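Local coordinates for protein 2,3-dihydroxybenzoate-AMP ligase (Mycobacterium smegmatis, PDB 5KEI) that is an AMP-binding enzyme of the ANL clan, with a large N-terminal part and a smaller C-terminal domain, at residues S213-K221 against A469-L477. Numbering follows the deposited sequence.
Sequences SGGTTGAPK and ALDLEEHLL
T216 and T217, at the tip of the loop, meet D471, E474 and H475 on one side of helix 469-477. T216 OG1 donates a weak, long hydrogen bond to D471 OD1 (3.5 Å). On the other branch of T216, CG2 lies against E474 CG (3.7 Å), a small apolar touch beside the polar one. The carbonyl oxygen of T217 points into the helix side chains. T217 O sits 3.0 Å from H475 CE1, over one face of the imidazole and shifted toward its rim. The angle is poor for a bond to either ring nitrogen. The same T217 O lies 2.8 Å from D471 OD1, although both are acceptors. Both threonines are poorly ordered, and the T217-G218 peptide is modelled cis, so both close approaches of T217 O are doubtful. G218 comes nearest to the helix backbone, and G218 N packs against E474 CB (3.5 Å).

The loop links strands 207-212 and 222-226. Its SGGTTGAPK sequence is the Gly/Thr-rich, P-loop-like signature of ANL enzymes. The helix belongs to the C-terminal family region, so the contact joins the two parts of the enzyme at the surface.

Behind this first layer, CG of D471 is anti to the backbone N (chi1 -178°), which brings the carboxylate to the loop, where OD1 meets T216 OG1. D471 OD2 accepts a weak hydrogen bond from H475 NE2 (3.1 Å). H475 ND1 is hydrogen-bonded to R522, which ties the ring from its other nitrogen. The ring also packs against L519 of helix 512-521. E474 OE2 lies 4.7 Å from K221 NZ, an opposite charge that is not in contact. The same carboxylate oxygen makes a weak, long ion pair with R424.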
ATOM      1  N   SER A 213       0.620   4.415   1.106  1.00 33.69           N
ATOM      2  CA  SER A 213      -0.395   4.081   2.087  1.00 37.40           C
ATOM      3  C   SER A 213      -1.745   4.711   1.737  1.00 46.89           C
ATOM      4  O   SER A 213      -1.831   5.919   1.504  1.00 46.17           O
ATOM      5  CB  SER A 213       0.068   4.560   3.458  1.00 39.02           C
ATOM      6  OG  SER A 213      -0.892   4.260   4.446  1.00 48.49           O
ATOM      7  N   GLY A 214      -2.804   3.908   1.711  1.00 55.11           N
ATOM      8  CA  GLY A 214      -4.128   4.429   1.395  1.00 54.70           C
ATOM      9  C   GLY A 214      -4.814   5.064   2.593  1.00 66.82           C
ATOM     10  O   GLY A 214      -5.876   4.602   3.018  1.00 73.57           O
ATOM     11  N   GLY A 215      -4.224   6.130   3.133  1.00 66.91           N
ATOM     12  CA  GLY A 215      -4.696   6.705   4.381  1.00 82.56           C
ATOM     13  C   GLY A 215      -5.706   7.844   4.304  1.00 89.11           C
ATOM     14  O   GLY A 215      -6.694   7.781   3.566  1.00 82.36           O
ATOM     15  N   THR A 216      -5.450   8.889   5.090  1.00 91.66           N
ATOM     16  CA  THR A 216      -6.369  10.013   5.232  1.00 88.81           C
ATOM     17  C   THR A 216      -5.719  11.372   4.955  1.00 89.73           C
ATOM     18  O   THR A 216      -4.643  11.444   4.353  1.00 87.27           O
ATOM     19  CB  THR A 216      -6.988  10.049   6.643  1.00 90.35           C
ATOM     20  OG1 THR A 216      -7.999  11.062   6.704  1.00 89.11           O
ATOM     21  CG2 THR A 216      -5.920  10.325   7.698  1.00 84.56           C
ATOM     22  N   THR A 217      -6.385  12.439   5.412  1.00 91.30           N
ATOM     23  CA  THR A 217      -6.029  13.821   5.069  1.00 86.56           C
ATOM     24  C   THR A 217      -5.597  14.687   6.265  1.00 74.97           C
ATOM     25  O   THR A 217      -6.368  15.529   6.716  1.00 71.19           O
ATOM     26  CB  THR A 217      -7.232  14.557   4.379  1.00 87.05           C
ATOM     27  OG1 THR A 217      -7.963  13.644   3.546  1.00 91.90           O
ATOM     28  CG2 THR A 217      -6.757  15.761   3.549  1.00 76.74           C
ATOM     29  N   GLY A 218      -4.384  14.501   6.786  1.00 75.68           N
ATOM     30  CA  GLY A 218      -3.494  13.417   6.416  1.00 76.21           C
ATOM     31  C   GLY A 218      -2.487  13.691   5.312  1.00 75.14           C
ATOM     32  O   GLY A 218      -2.836  14.162   4.225  1.00 77.24           O
ATOM     33  N   ALA A 219      -1.224  13.399   5.603  1.00 67.11           N
ATOM     34  CA  ALA A 219      -0.218  13.243   4.558  1.00 68.13           C
ATOM     35  C   ALA A 219      -0.088  11.750   4.260  1.00 62.73           C
ATOM     36  O   ALA A 219       0.029  10.944   5.187  1.00 62.83           O
ATOM     37  CB  ALA A 219       1.121  13.838   4.987  1.00 60.86           C
ATOM     38  N   PRO A 220      -0.151  11.361   2.975  1.00 63.72           N
ATOM     39  CA  PRO A 220       0.047   9.939   2.684  1.00 52.28           C
ATOM     40  C   PRO A 220       1.459   9.512   3.084  1.00 45.08           C
ATOM     41  O   PRO A 220       2.379  10.330   3.096  1.00 49.47           O
ATOM     42  CB  PRO A 220      -0.162   9.849   1.165  1.00 57.46           C
ATOM     43  CG  PRO A 220      -0.936  11.065   0.802  1.00 51.79           C
ATOM     44  CD  PRO A 220      -0.463  12.131   1.759  1.00 63.12           C
ATOM     45  N   LYS A 221       1.624   8.247   3.434  1.00 40.81           N
ATOM     46  CA  LYS A 221       2.917   7.768   3.899  1.00 36.12           C
ATOM     47  C   LYS A 221       3.514   6.784   2.902  1.00 34.56           C
ATOM     48  O   LYS A 221       2.805   6.269   2.034  1.00 31.34           O
ATOM     49  CB  LYS A 221       2.780   7.146   5.291  1.00 28.99           C
ATOM     50  CG  LYS A 221       2.434   8.176   6.367  1.00 36.27           C
ATOM     51  CD  LYS A 221       1.830   7.538   7.607  1.00 36.70           C
ATOM     52  CE  LYS A 221       0.392   8.027   7.830  1.00 43.51           C
ATOM     53  NZ  LYS A 221      -0.205   7.470   9.081  1.00 52.56           N
ATOM     54  N   ALA A 469     -11.659  13.586  15.953  1.00 32.94           N
ATOM     55  CA  ALA A 469     -10.374  13.905  16.571  1.00 41.00           C
ATOM     56  C   ALA A 469      -9.214  13.402  15.704  1.00 39.91           C
ATOM     57  O   ALA A 469      -8.216  14.090  15.517  1.00 36.50           O
ATOM     58  CB  ALA A 469     -10.289  13.304  17.966  1.00 40.95           C
ATOM     59  N   LEU A 470      -9.375  12.192  15.182  1.00 42.31           N
ATOM     60  CA  LEU A 470      -8.384  11.558  14.320  1.00 41.59           C
ATOM     61  C   LEU A 470      -8.011  12.394  13.102  1.00 40.32           C
ATOM     62  O   LEU A 470      -6.834  12.586  12.833  1.00 43.02           O
ATOM     63  CB  LEU A 470      -8.890  10.189  13.859  1.00 42.68           C
ATOM     64  CG  LEU A 470      -9.157   9.224  15.010  1.00 43.69           C
ATOM     65  CD1 LEU A 470      -9.580   7.880  14.451  1.00 47.90           C
ATOM     66  CD2 LEU A 470      -7.924   9.105  15.925  1.00 44.56           C
ATOM     67  N   ASP A 471      -8.988  12.890  12.350  1.00 38.49           N
ATOM     68  CA  ASP A 471      -8.600  13.673  11.191  1.00 45.54           C
ATOM     69  C   ASP A 471      -8.182  15.102  11.587  1.00 43.99           C
ATOM     70  O   ASP A 471      -7.328  15.702  10.928  1.00 42.62           O
ATOM     71  CB  ASP A 471      -9.711  13.697  10.137  1.00 49.46           C
ATOM     72  CG  ASP A 471      -9.304  14.481   8.878  1.00 71.42           C
ATOM     73  OD1 ASP A 471      -8.257  14.147   8.249  1.00 69.69           O
ATOM     74  OD2 ASP A 471     -10.033  15.432   8.511  1.00 83.15           O
ATOM     75  N   LEU A 472      -8.745  15.640  12.666  1.00 39.30           N
ATOM     76  CA  LEU A 472      -8.249  16.913  13.170  1.00 40.19           C
ATOM     77  C   LEU A 472      -6.765  16.796  13.525  1.00 35.71           C
ATOM     78  O   LEU A 472      -5.978  17.685  13.207  1.00 32.68           O
ATOM     79  CB  LEU A 472      -9.052  17.378  14.387  1.00 38.20           C
ATOM     80  CG  LEU A 472      -8.521  18.661  15.038  1.00 35.97           C
ATOM     81  CD1 LEU A 472      -8.311  19.771  14.012  1.00 37.71           C
ATOM     82  CD2 LEU A 472      -9.452  19.137  16.139  1.00 37.04           C
ATOM     83  N   GLU A 473      -6.406  15.693  14.184  1.00 34.74           N
ATOM     84  CA  GLU A 473      -5.033  15.413  14.589  1.00 35.86           C
ATOM     85  C   GLU A 473      -4.116  15.246  13.390  1.00 38.31           C
ATOM     86  O   GLU A 473      -2.979  15.691  13.412  1.00 37.33           O
ATOM     87  CB  GLU A 473      -4.966  14.152  15.449  1.00 34.79           C
ATOM     88  CG  GLU A 473      -5.326  14.375  16.892  1.00 38.04           C
ATOM     89  CD  GLU A 473      -5.736  13.096  17.604  1.00 46.98           C
ATOM     90  OE1 GLU A 473      -5.384  11.984  17.128  1.00 40.89           O
ATOM     91  OE2 GLU A 473      -6.417  13.214  18.649  1.00 44.12           O
ATOM     92  N   GLU A 474      -4.605  14.594  12.343  1.00 39.42           N
ATOM     93  CA  GLU A 474      -3.779  14.420  11.158  1.00 43.89           C
ATOM     94  C   GLU A 474      -3.460  15.773  10.507  1.00 41.84           C
ATOM     95  O   GLU A 474      -2.353  15.976  10.026  1.00 48.17           O
ATOM     96  CB  GLU A 474      -4.455  13.471  10.162  1.00 50.52           C
ATOM     97  CG  GLU A 474      -4.443  11.996  10.596  1.00 51.47           C
ATOM     98  CD  GLU A 474      -3.035  11.419  10.721  1.00 54.15           C
ATOM     99  OE1 GLU A 474      -2.124  11.889   9.999  1.00 54.43           O
ATOM    100  OE2 GLU A 474      -2.839  10.490  11.539  1.00 55.46           O
ATOM    101  N   HIS A 475      -4.430  16.687  10.512  1.00 38.67           N
ATOM    102  CA  HIS A 475      -4.275  18.037   9.962  1.00 42.71           C
ATOM    103  C   HIS A 475      -3.228  18.852  10.712  1.00 38.84           C
ATOM    104  O   HIS A 475      -2.436  19.581  10.112  1.00 40.35           O
ATOM    105  CB  HIS A 475      -5.611  18.809  10.017  1.00 45.65           C
ATOM    106  CG  HIS A 475      -6.581  18.462   8.926  1.00 41.01           C
ATOM    107  ND1 HIS A 475      -6.349  18.758   7.603  1.00 40.56           N
ATOM    108  CD2 HIS A 475      -7.806  17.885   8.977  1.00 40.60           C
ATOM    109  CE1 HIS A 475      -7.383  18.363   6.879  1.00 45.92           C
ATOM    110  NE2 HIS A 475      -8.276  17.828   7.688  1.00 45.24           N
ATOM    111  N   LEU A 476      -3.266  18.752  12.039  1.00 40.15           N
ATOM    112  CA  LEU A 476      -2.368  19.512  12.902  1.00 37.45           C
ATOM    113  C   LEU A 476      -0.943  19.024  12.736  1.00 40.79           C
ATOM    114  O   LEU A 476      -0.008  19.823  12.754  1.00 42.77           O
ATOM    115  CB  LEU A 476      -2.796  19.391  14.366  1.00 37.74           C
ATOM    116  CG  LEU A 476      -4.064  20.136  14.787  1.00 34.30           C
ATOM    117  CD1 LEU A 476      -4.362  19.864  16.244  1.00 28.45           C
ATOM    118  CD2 LEU A 476      -3.959  21.648  14.529  1.00 34.18           C
ATOM    119  N   LEU A 477      -0.795  17.708  12.573  1.00 39.07           N
ATOM    120  CA  LEU A 477       0.499  17.066  12.383  1.00 38.12           C
ATOM    121  C   LEU A 477       1.213  17.511  11.099  1.00 40.60           C
ATOM    122  O   LEU A 477       2.430  17.398  11.012  1.00 42.81           O
ATOM    123  CB  LEU A 477       0.330  15.541  12.387  1.00 37.42           C
ATOM    124  CG  LEU A 477      -0.007  14.920  13.749  1.00 36.49           C
ATOM    125  CD1 LEU A 477      -0.566  13.522  13.596  1.00 36.61           C
ATOM    126  CD2 LEU A 477       1.217  14.909  14.641  1.00 34.58           C
TER